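Local coordinates for protein folylpolyglutamate synthase/dihydrofolate synthase (Thermotoga maritima, PDB 1O5Z) that probably joins L-glutamate to dihydropteroate and to tetrahydrofolylpolyglutamates at the expense of ATP, making dihydrofolate and lengthening the polyglutamate tail of folates, at residues Ala67-Asn72 / Glu297-Ala302; Glu261-Thr266 / Lys293-Gly298; Gly78-Ser83 / Arg97-Tyr102. All coordinates share one frame; numbering follows the deposited sequence.

Contact 1. Residues Ala67-Asn72 / Glu297-Ala302; sequences ANMVSN and EGLKNA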
loop_
_atom_site.group_PDB
_atom_site.type_symbol
_atom_site.label_atom_id
_atom_site.label_comp_id
_atom_site.label_asym_id
_atom_site.label_seq_id
_atom_site.Cartn_x
_atom_site.Cartn_y
_atom_site.Cartn_z
ATOM N N ALA A 67 1.782 5.340 -5.526
ATOM C CA ALA A 67 3.232 5.066 -5.577
ATOM C C ALA A 67 3.575 3.983 -6.590
ATOM O O ALA A 67 4.493 4.119 -7.382
ATOM C CB ALA A 67 3.761 4.653 -4.181
ATOM N N ASN A 68 2.855 2.871 -6.502
ATOM C CA ASN A 68 3.057 1.731 -7.380
ATOM C C ASN A 68 2.901 2.113 -8.840
ATOM O O ASN A 68 3.703 1.732 -9.663
ATOM C CB ASN A 68 2.083 0.606 -7.057
ATOM C CG ASN A 68 2.429 -0.657 -7.770
ATOM O OD1 ASN A 68 1.807 -0.997 -8.789
ATOM N ND2 ASN A 68 3.462 -1.363 -7.267
ATOM N N MET A 69 1.844 2.855 -9.133
ATOM C CA MET A 69 1.593 3.329 -10.489
ATOM C C MET A 69 2.734 4.241 -11.005
ATOM O O MET A 69 3.234 4.101 -12.139
ATOM C CB MET A 69 0.283 4.074 -10.500
ATOM C CG MET A 69 -0.932 3.177 -10.338
ATOM S SD MET A 69 -2.445 4.186 -10.215
ATOM C CE MET A 69 -3.708 2.976 -9.851
ATOM N N VAL A 70 3.151 5.168 -10.149
ATOM C CA VAL A 70 4.263 6.025 -10.460
ATOM C C VAL A 70 5.530 5.218 -10.707
ATOM O O VAL A 70 6.203 5.452 -11.698
ATOM C CB VAL A 70 4.441 7.117 -9.383
ATOM C CG1 VAL A 70 5.689 7.861 -9.593
ATOM C CG2 VAL A 70 3.301 8.102 -9.472
ATOM N N SER A 71 5.854 4.271 -9.828
ATOM C CA SER A 71 7.069 3.465 -10.025
ATOM C C SER A 71 6.966 2.701 -11.279
ATOM O O SER A 71 7.899 2.617 -11.974
ATOM C CB SER A 71 7.320 2.429 -8.914
ATOM O OG SER A 71 7.192 3.076 -7.660
ATOM N N ASN A 72 5.851 2.021 -11.475
ATOM C CA ASN A 72 5.668 1.186 -12.641
ATOM C C ASN A 72 5.812 1.920 -13.949
ATOM O O ASN A 72 6.434 1.399 -14.871
ATOM C CB ASN A 72 4.354 0.414 -12.550
ATOM C CG ASN A 72 4.579 -0.921 -11.886
ATOM O OD1 ASN A 72 5.374 -1.721 -12.406
ATOM N ND2 ASN A 72 3.989 -1.139 -10.723
ATOM N N GLU A 297 1.821 1.201 -20.237
ATOM C CA GLU A 297 2.293 -0.098 -19.791
ATOM C C GLU A 297 2.396 -0.124 -18.279
ATOM O O GLU A 297 1.999 -1.087 -17.674
ATOM C CB GLU A 297 3.631 -0.476 -20.433
ATOM C CG GLU A 297 4.377 -1.609 -19.719
ATOM C CD GLU A 297 5.731 -1.918 -20.348
ATOM O OE1 GLU A 297 5.685 -2.461 -21.462
ATOM O OE2 GLU A 297 6.813 -1.619 -19.730
ATOM N N GLY A 298 2.908 0.945 -17.701
ATOM C CA GLY A 298 3.036 1.084 -16.248
ATOM C C GLY A 298 1.705 0.982 -15.540
ATOM O O GLY A 298 1.598 0.244 -14.552
ATOM N N LEU A 299 0.679 1.663 -16.079
ATOM C CA LEU A 299 -0.719 1.525 -15.587
ATOM C C LEU A 299 -1.316 0.124 -15.746
ATOM O O LEU A 299 -2.022 -0.365 -14.878
ATOM C CB LEU A 299 -1.640 2.516 -16.291
ATOM C CG LEU A 299 -1.398 3.992 -15.983
ATOM C CD1 LEU A 299 -2.337 4.820 -16.755
ATOM C CD2 LEU A 299 -1.520 4.302 -14.508
ATOM N N LYS A 300 -1.037 -0.516 -16.862
ATOM C CA LYS A 300 -1.412 -1.916 -17.046
ATOM C C LYS A 300 -0.741 -2.855 -16.031
ATOM O O LYS A 300 -1.290 -3.897 -15.683
ATOM C CB LYS A 300 -1.066 -2.374 -18.467
ATOM C CG LYS A 300 -2.205 -3.070 -19.103
ATOM C CD LYS A 300 -2.118 -3.173 -20.617
ATOM C CE LYS A 300 -3.463 -3.878 -21.149
ATOM N NZ LYS A 300 -3.938 -3.519 -22.588
ATOM N N ASN A 301 0.467 -2.486 -15.601
ATOM C CA ASN A 301 1.347 -3.324 -14.748
ATOM C C ASN A 301 1.167 -3.092 -13.263
ATOM O O ASN A 301 1.486 -3.958 -12.471
ATOM C CB ASN A 301 2.819 -3.046 -15.050
ATOM C CG ASN A 301 3.314 -3.661 -16.339
ATOM O OD1 ASN A 301 2.653 -4.449 -16.998
ATOM N ND2 ASN A 301 4.522 -3.295 -16.694
ATOM N N ALA A 302 0.687 -1.908 -12.898
ATOM C CA ALA A 302 0.390 -1.587 -11.504
ATOM C C ALA A 302 -0.513 -2.618 -10.796
ATOM O O ALA A 302 -1.520 -3.101 -11.352
ATOM C CB ALA A 302 -0.245 -0.219 -11.389
HETATM O O HOH W 1 5.983 -1.497 -15.227
#

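Contact 2. Residues Glu261-Thr266 / Lys293-Gly298; sequences EDLVLT and KAIREG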
loop_
_atom_site.group_PDB
_atom_site.type_symbol
_atom_site.label_atom_id
_atom_site.label_comp_id
_atom_site.label_asym_id
_atom_site.label_seq_id
_atom_site.Cartn_x
_atom_site.Cartn_y
_atom_site.Cartn_z
ATOM N N GLU A 261 -6.601 9.051 -23.992
ATOM C CA GLU A 261 -7.913 8.439 -24.109
ATOM C C GLU A 261 -7.790 6.915 -24.052
ATOM O O GLU A 261 -6.824 6.351 -24.553
ATOM C CB GLU A 261 -8.574 8.844 -25.427
ATOM C CG GLU A 261 -8.462 10.316 -25.807
ATOM C CD GLU A 261 -9.316 10.599 -27.021
ATOM O OE1 GLU A 261 -10.507 10.207 -27.008
ATOM O OE2 GLU A 261 -8.817 11.190 -28.001
ATOM N N ASP A 262 -8.775 6.258 -23.449
ATOM C CA ASP A 262 -8.774 4.793 -23.302
ATOM C C ASP A 262 -7.487 4.184 -22.731
ATOM O O ASP A 262 -6.951 3.212 -23.258
ATOM C CB ASP A 262 -9.204 4.114 -24.598
ATOM C CG ASP A 262 -10.620 4.488 -24.970
ATOM O OD1 ASP A 262 -10.869 4.750 -26.170
ATOM O OD2 ASP A 262 -11.550 4.590 -24.115
ATOM N N LEU A 263 -7.030 4.777 -21.638
ATOM C CA LEU A 263 -6.055 4.156 -20.786
ATOM C C LEU A 263 -6.700 2.979 -20.076
ATOM O O LEU A 263 -7.881 2.980 -19.813
ATOM C CB LEU A 263 -5.542 5.146 -19.758
ATOM C CG LEU A 263 -4.864 6.415 -20.279
ATOM C CD1 LEU A 263 -4.680 7.351 -19.121
ATOM C CD2 LEU A 263 -3.516 6.105 -20.878
ATOM N N VAL A 264 -5.895 1.990 -19.745
ATOM C CA VAL A 264 -6.371 0.766 -19.158
ATOM C C VAL A 264 -5.631 0.480 -17.854
ATOM O O VAL A 264 -4.384 0.494 -17.793
ATOM C CB VAL A 264 -6.214 -0.389 -20.158
ATOM C CG1 VAL A 264 -6.657 -1.729 -19.543
ATOM C CG2 VAL A 264 -7.034 -0.095 -21.429
ATOM N N LEU A 265 -6.418 0.267 -16.805
ATOM C CA LEU A 265 -5.921 -0.268 -15.569
ATOM C C LEU A 265 -6.297 -1.709 -15.413
ATOM O O LEU A 265 -7.440 -2.112 -15.611
ATOM C CB LEU A 265 -6.548 0.425 -14.396
ATOM C CG LEU A 265 -5.986 1.664 -13.768
ATOM C CD1 LEU A 265 -6.848 1.846 -12.560
ATOM C CD2 LEU A 265 -4.536 1.533 -13.363
ATOM N N THR A 266 -5.342 -2.477 -14.964
ATOM C CA THR A 266 -5.592 -3.847 -14.648
ATOM C C THR A 266 -6.265 -3.917 -13.294
ATOM O O THR A 266 -7.242 -4.650 -13.116
ATOM C CB THR A 266 -4.276 -4.570 -14.700
ATOM O OG1 THR A 266 -3.822 -4.492 -16.050
ATOM C CG2 THR A 266 -4.435 -6.066 -14.474
ATOM N N LYS A 293 3.812 5.349 -24.126
ATOM C CA LYS A 293 3.980 3.896 -24.017
ATOM C C LYS A 293 4.205 3.430 -22.572
ATOM O O LYS A 293 3.580 2.466 -22.145
ATOM C CB LYS A 293 5.130 3.409 -24.901
ATOM C CG LYS A 293 5.308 1.880 -24.936
ATOM C CD LYS A 293 6.583 1.467 -25.677
ATOM C CE LYS A 293 6.493 0.005 -26.210
ATOM N NZ LYS A 293 7.079 -0.998 -25.237
ATOM N N ALA A 294 5.128 4.091 -21.872
ATOM C CA ALA A 294 5.447 3.794 -20.493
ATOM C C ALA A 294 4.264 4.034 -19.537
ATOM O O ALA A 294 4.067 3.301 -18.588
ATOM C CB ALA A 294 6.633 4.642 -20.034
ATOM N N ILE A 295 3.509 5.088 -19.798
ATOM C CA ILE A 295 2.360 5.420 -19.002
ATOM C C ILE A 295 1.366 4.280 -19.188
ATOM O O ILE A 295 0.843 3.716 -18.217
ATOM C CB ILE A 295 1.778 6.798 -19.467
ATOM C CG1 ILE A 295 2.642 7.936 -18.972
ATOM C CG2 ILE A 295 0.365 7.017 -18.961
ATOM C CD1 ILE A 295 2.385 9.206 -19.712
ATOM N N ARG A 296 1.081 3.920 -20.429
ATOM C CA ARG A 296 0.100 2.866 -20.640
ATOM C C ARG A 296 0.552 1.533 -20.064
ATOM O O ARG A 296 -0.249 0.798 -19.487
ATOM C CB ARG A 296 -0.183 2.700 -22.103
ATOM C CG ARG A 296 -0.893 3.861 -22.677
ATOM C CD ARG A 296 -1.273 3.669 -24.142
ATOM N NE ARG A 296 -1.951 4.860 -24.630
ATOM C CZ ARG A 296 -3.263 5.062 -24.561
ATOM N NH1 ARG A 296 -4.059 4.131 -24.067
ATOM N NH2 ARG A 296 -3.797 6.206 -25.009
ATOM N N GLU A 297 1.821 1.201 -20.237
ATOM C CA GLU A 297 2.293 -0.098 -19.791
ATOM C C GLU A 297 2.396 -0.124 -18.279
ATOM O O GLU A 297 1.999 -1.087 -17.674
ATOM C CB GLU A 297 3.631 -0.476 -20.433
ATOM C CG GLU A 297 4.377 -1.609 -19.719
ATOM C CD GLU A 297 5.731 -1.918 -20.348
ATOM O OE1 GLU A 297 5.685 -2.461 -21.462
ATOM O OE2 GLU A 297 6.813 -1.619 -19.730
ATOM N N GLY A 298 2.908 0.945 -17.701
ATOM C CA GLY A 298 3.036 1.084 -16.248
ATOM C C GLY A 298 1.705 0.982 -15.540
ATOM O O GLY A 298 1.598 0.244 -14.552
HETATM O O HOH W 2 -2.820 1.179 -19.737
#

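Contact 3. Residues Gly78-Ser83 / Arg97-Tyr102; sequences GYRVGS and RLNEEY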
loop_
_atom_site.group_PDB
_atom_site.type_symbol
_atom_site.label_atom_id
_atom_site.label_comp_id
_atom_site.label_asym_id
_atom_site.label_seq_id
_atom_site.Cartn_x
_atom_site.Cartn_y
_atom_site.Cartn_z
ATOM N N GLY A 78 12.143 3.164 -18.384
ATOM C CA GLY A 78 13.524 2.723 -18.361
ATOM C C GLY A 78 14.356 3.421 -17.312
ATOM O O GLY A 78 15.572 3.267 -17.320
ATOM N N TYR A 79 13.750 4.190 -16.425
ATOM C CA TYR A 79 14.486 4.670 -15.244
ATOM C C TYR A 79 14.842 3.521 -14.287
ATOM O O TYR A 79 14.080 2.553 -14.117
ATOM C CB TYR A 79 13.680 5.738 -14.447
ATOM C CG TYR A 79 13.440 7.036 -15.187
ATOM C CD1 TYR A 79 12.257 7.243 -15.845
ATOM C CD2 TYR A 79 14.396 8.048 -15.234
ATOM C CE1 TYR A 79 11.989 8.406 -16.517
ATOM C CE2 TYR A 79 14.151 9.236 -15.947
ATOM C CZ TYR A 79 12.919 9.386 -16.582
ATOM O OH TYR A 79 12.560 10.507 -17.282
ATOM N N ARG A 80 15.974 3.676 -13.608
ATOM C CA ARG A 80 16.301 2.796 -12.518
ATOM C C ARG A 80 15.589 3.361 -11.292
ATOM O O ARG A 80 15.964 4.447 -10.793
ATOM C CB ARG A 80 17.802 2.722 -12.312
ATOM C CG ARG A 80 18.247 1.642 -11.361
ATOM C CD ARG A 80 19.749 1.371 -11.387
ATOM N NE ARG A 80 19.893 -0.060 -11.628
ATOM C CZ ARG A 80 20.476 -0.943 -10.835
ATOM N NH1 ARG A 80 21.102 -0.596 -9.742
ATOM N NH2 ARG A 80 20.461 -2.203 -11.178
ATOM N N VAL A 81 14.603 2.610 -10.793
ATOM C CA VAL A 81 13.689 3.098 -9.787
ATOM C C VAL A 81 13.781 2.304 -8.491
ATOM O O VAL A 81 13.649 1.098 -8.506
ATOM C CB VAL A 81 12.227 3.026 -10.322
ATOM C CG1 VAL A 81 11.180 3.501 -9.305
ATOM C CG2 VAL A 81 12.117 3.830 -11.600
ATOM N N GLY A 82 13.985 2.991 -7.366
ATOM C CA GLY A 82 13.751 2.395 -6.059
ATOM C C GLY A 82 12.345 2.775 -5.637
ATOM O O GLY A 82 11.876 3.860 -5.918
ATOM N N SER A 83 11.634 1.870 -5.001
ATOM C CA SER A 83 10.314 2.172 -4.510
ATOM C C SER A 83 10.175 1.572 -3.115
ATOM O O SER A 83 10.708 0.509 -2.795
ATOM C CB SER A 83 9.217 1.678 -5.483
ATOM O OG SER A 83 9.336 0.295 -5.768
ATOM N N ARG A 97 12.016 -2.157 -3.207
ATOM C CA ARG A 97 12.050 -2.681 -4.543
ATOM C C ARG A 97 13.006 -1.905 -5.402
ATOM O O ARG A 97 13.263 -0.737 -5.166
ATOM C CB ARG A 97 10.663 -2.642 -5.152
ATOM C CG ARG A 97 9.646 -3.098 -4.232
ATOM C CD ARG A 97 8.320 -3.346 -4.898
ATOM N NE ARG A 97 7.307 -3.574 -3.879
ATOM C CZ ARG A 97 6.017 -3.635 -4.103
ATOM N NH1 ARG A 97 5.529 -3.525 -5.340
ATOM N NH2 ARG A 97 5.206 -3.864 -3.079
ATOM N N LEU A 98 13.577 -2.625 -6.351
ATOM C CA LEU A 98 14.402 -2.094 -7.417
ATOM C C LEU A 98 13.711 -2.529 -8.708
ATOM O O LEU A 98 13.546 -3.727 -8.979
ATOM C CB LEU A 98 15.804 -2.681 -7.370
ATOM C CG LEU A 98 16.813 -2.261 -8.436
ATOM C CD1 LEU A 98 17.067 -0.771 -8.414
ATOM C CD2 LEU A 98 18.087 -3.053 -8.161
ATOM N N ASN A 99 13.256 -1.526 -9.442
ATOM C CA ASN A 99 12.590 -1.732 -10.684
ATOM C C ASN A 99 11.432 -2.666 -10.431
ATOM O O ASN A 99 11.126 -3.521 -11.220
ATOM C CB ASN A 99 13.584 -2.241 -11.718
ATOM C CG ASN A 99 14.695 -1.209 -12.004
ATOM O OD1 ASN A 99 14.460 -0.027 -11.853
ATOM N ND2 ASN A 99 15.865 -1.662 -12.473
ATOM N N GLU A 100 10.806 -2.465 -9.279
ATOM C CA GLU A 100 9.610 -3.184 -8.871
ATOM C C GLU A 100 9.829 -4.677 -8.615
ATOM O O GLU A 100 8.897 -5.448 -8.555
ATOM C CB GLU A 100 8.471 -2.860 -9.844
ATOM C CG GLU A 100 7.835 -1.493 -9.548
ATOM C CD GLU A 100 7.188 -1.448 -8.195
ATOM O OE1 GLU A 100 6.489 -2.438 -7.822
ATOM O OE2 GLU A 100 7.337 -0.435 -7.501
ATOM N N GLU A 101 11.072 -5.077 -8.410
ATOM C CA GLU A 101 11.367 -6.400 -7.937
ATOM C C GLU A 101 11.690 -6.274 -6.453
ATOM O O GLU A 101 12.388 -5.388 -6.079
ATOM C CB GLU A 101 12.543 -6.980 -8.695
ATOM C CG GLU A 101 12.203 -7.510 -10.073
ATOM C CD GLU A 101 11.125 -8.609 -10.025
ATOM O OE1 GLU A 101 11.460 -9.777 -9.614
ATOM O OE2 GLU A 101 9.944 -8.306 -10.387
ATOM N N TYR A 102 11.179 -7.177 -5.615
ATOM C CA TYR A 102 11.452 -7.129 -4.173
ATOM C C TYR A 102 12.954 -7.316 -3.903
ATOM O O TYR A 102 13.619 -8.154 -4.476
ATOM C CB TYR A 102 10.703 -8.207 -3.390
ATOM C CG TYR A 102 9.199 -8.269 -3.548
ATOM C CD1 TYR A 102 8.491 -9.371 -3.071
ATOM C CD2 TYR A 102 8.474 -7.237 -4.178
ATOM C CE1 TYR A 102 7.102 -9.461 -3.247
ATOM C CE2 TYR A 102 7.103 -7.312 -4.330
ATOM C CZ TYR A 102 6.419 -8.402 -3.870
ATOM O OH TYR A 102 5.051 -8.435 -4.054
HETATM O O HOH W 3 17.953 -0.312 -14.127
HETATM O O HOH W 4 11.118 0.018 -7.845
#

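Contact 1. Residues Ala67-Asn72 / Glu297-Ala302
With CG anti to the backbone N (chi1 -170°), Asn68 is turned toward the end of helix 292-301, where its OD1 lies 3.1 Å from the CA of Ala302. Met69 takes the other common turn, CG anti to the carbonyl carbon, and runs out straight from there, laying its CG 3.6 Å from the CB of Ala302. The methyl group of Ala302 thus meets the Asn68 oxygen and the Met69 chain from two directions, and the CD2 of Leu299 touches the Met69 chain more loosely. One helical turn on, Asn72 starts out toward the partner helix. Its CB packs 3.4 Å from the carbonyl O of Gly298, at the place where the two backbones come closest. A side chain on Gly298 would collide with the backbone of Asn72, and this helps explain how the helix axes, running at 138° to each other, can approach to 8.0 Å. The amide of Asn72 lies at the interface, its OD1 over the CB of Asn301. The planes of the Asn72 and Asn301 amides stand 76° apart, and a water joins them, donating to Asn72 OD1 and Asn72 O and accepting from Asn301 ND2 at 2.7 Å. Helix 63-77, which follows the nucleotide-binding loop expected of a Mur ligase middle domain, is thus packed against helix 292-301, which precedes the first strand (309-313) of the six-stranded sheet. Direct contact between the two segments is by van der Waals packing. Among the buried polar groups, Asn68 is held by the backbone N of Lys303 at OD1 and by the Tyr85 hydroxyl at ND2, whereas Asn72 OD1 takes the water and its ND2 makes weak bonds back to Asn68 O and OD1.

Contact 2. Residues Glu261-Thr266 / Lys293-Gly298
Two hydrogen bonds from Arg296 tie helix 292-301 to the bulged edge strand 259-265. Its NH2 gives a nearly straight bond (168°) to Glu261 O at 3.1 Å, and its NH1 gives a more bent one to Asp262 O, also at 3.1 Å. The Arg296 chain, extended from CG to NE (chi2 -176°), carries the guanidinium out to the strand. Both oxygens lie at the guanidinium edge, in its plane, although NH1 stands well above the carbonyl plane of Asp262. The two carbonyls are presented where the strand turns a corner, at a G1 beta bulge in which Asp262 and Leu263 both face Phe252. NE makes a salt bridge to Glu292, one turn back on the same helix.

Apolar packing adds to this. Leu263 crosses the arginine at about a right angle. Leu263 CD2 sits over the centre of one guanidinium face, 3.8 Å from Arg296 CZ, and the same methyl also touches Ile295 CG2. Leu280 of helix 271-286 packs against both Leu263 and Ile295.

Water makes the third link, donating 2.6 Å bonds to Val264 O and Arg296 O, bridging strand and helix where they run at 28° to each other.

Held in plane by backbone oxygens and covered by a leucine methyl, the guanidinium has little freedom to turn, and its charge is probably balanced by Glu292, the two carbonyls adding partial negative charge.

Contact 3. Residues Gly78-Ser83 / Arg97-Tyr102
Ser83 OG is gripped by two partners in this beta hairpin of strands 81-84 and 96-98: it donates to Glu100 OE2 at 2.7 Å and accepts from a water that also donates to Val81 O and accepts from Glu100 N. Chi1 of 55° puts OG between the backbone N and carbonyl carbon, where it also touches Arg97 CB. The carboxylate is met from above its plane at OE2, which also takes a hydrogen bond with Tyr85 OH, while its OE1 turns a syn lone pair to Arg97 NH1 in a salt bridge; Arg97 NE bonds to Glu94 O. With an alanine here in place of Glu100, Ser83 OG would probably lose its acceptor and Arg97 NH1 its carboxylate mate.

Ser83 and Arg97 exchange two backbone bonds, and Gly82 faces Leu98 in a non-hydrogen-bonded pair. A type I' turn from Leu98 to Glu101 then leads into strand 101-102, the edge of the central sheet. Arg80, bonded through NH1 to Lys147 O, lays one guanidinium face over the Leu98 methyls. At the open end of the hairpin, Asn99 N bonds to Val81 O, and Asn99 OD1 receives Val81 N at 2.8 Å, almost straight at 174°.

Along the chain, contact 3 is nested inside the long loop that contact 1 closes, and contact 2 comes later, ending on the same helix 292-301 as contact 1. Contacts 1 and 2 have centres about 9 Å apart and share Glu297 and Gly298; Lys300 O and Thr266 OG1 probably hydrogen-bond between them. Centres of contacts 1 and 3 lie about 11 Å apart, with helix 63-77 leading directly into strand 81-84 and Ser71 packing on Ser83 and Glu100. Contacts 2 and 3, about 18 Å apart between centres, do not touch. Together they link the central sheet, through helices 63-77 and 292-301, to the small antiparallel sheet.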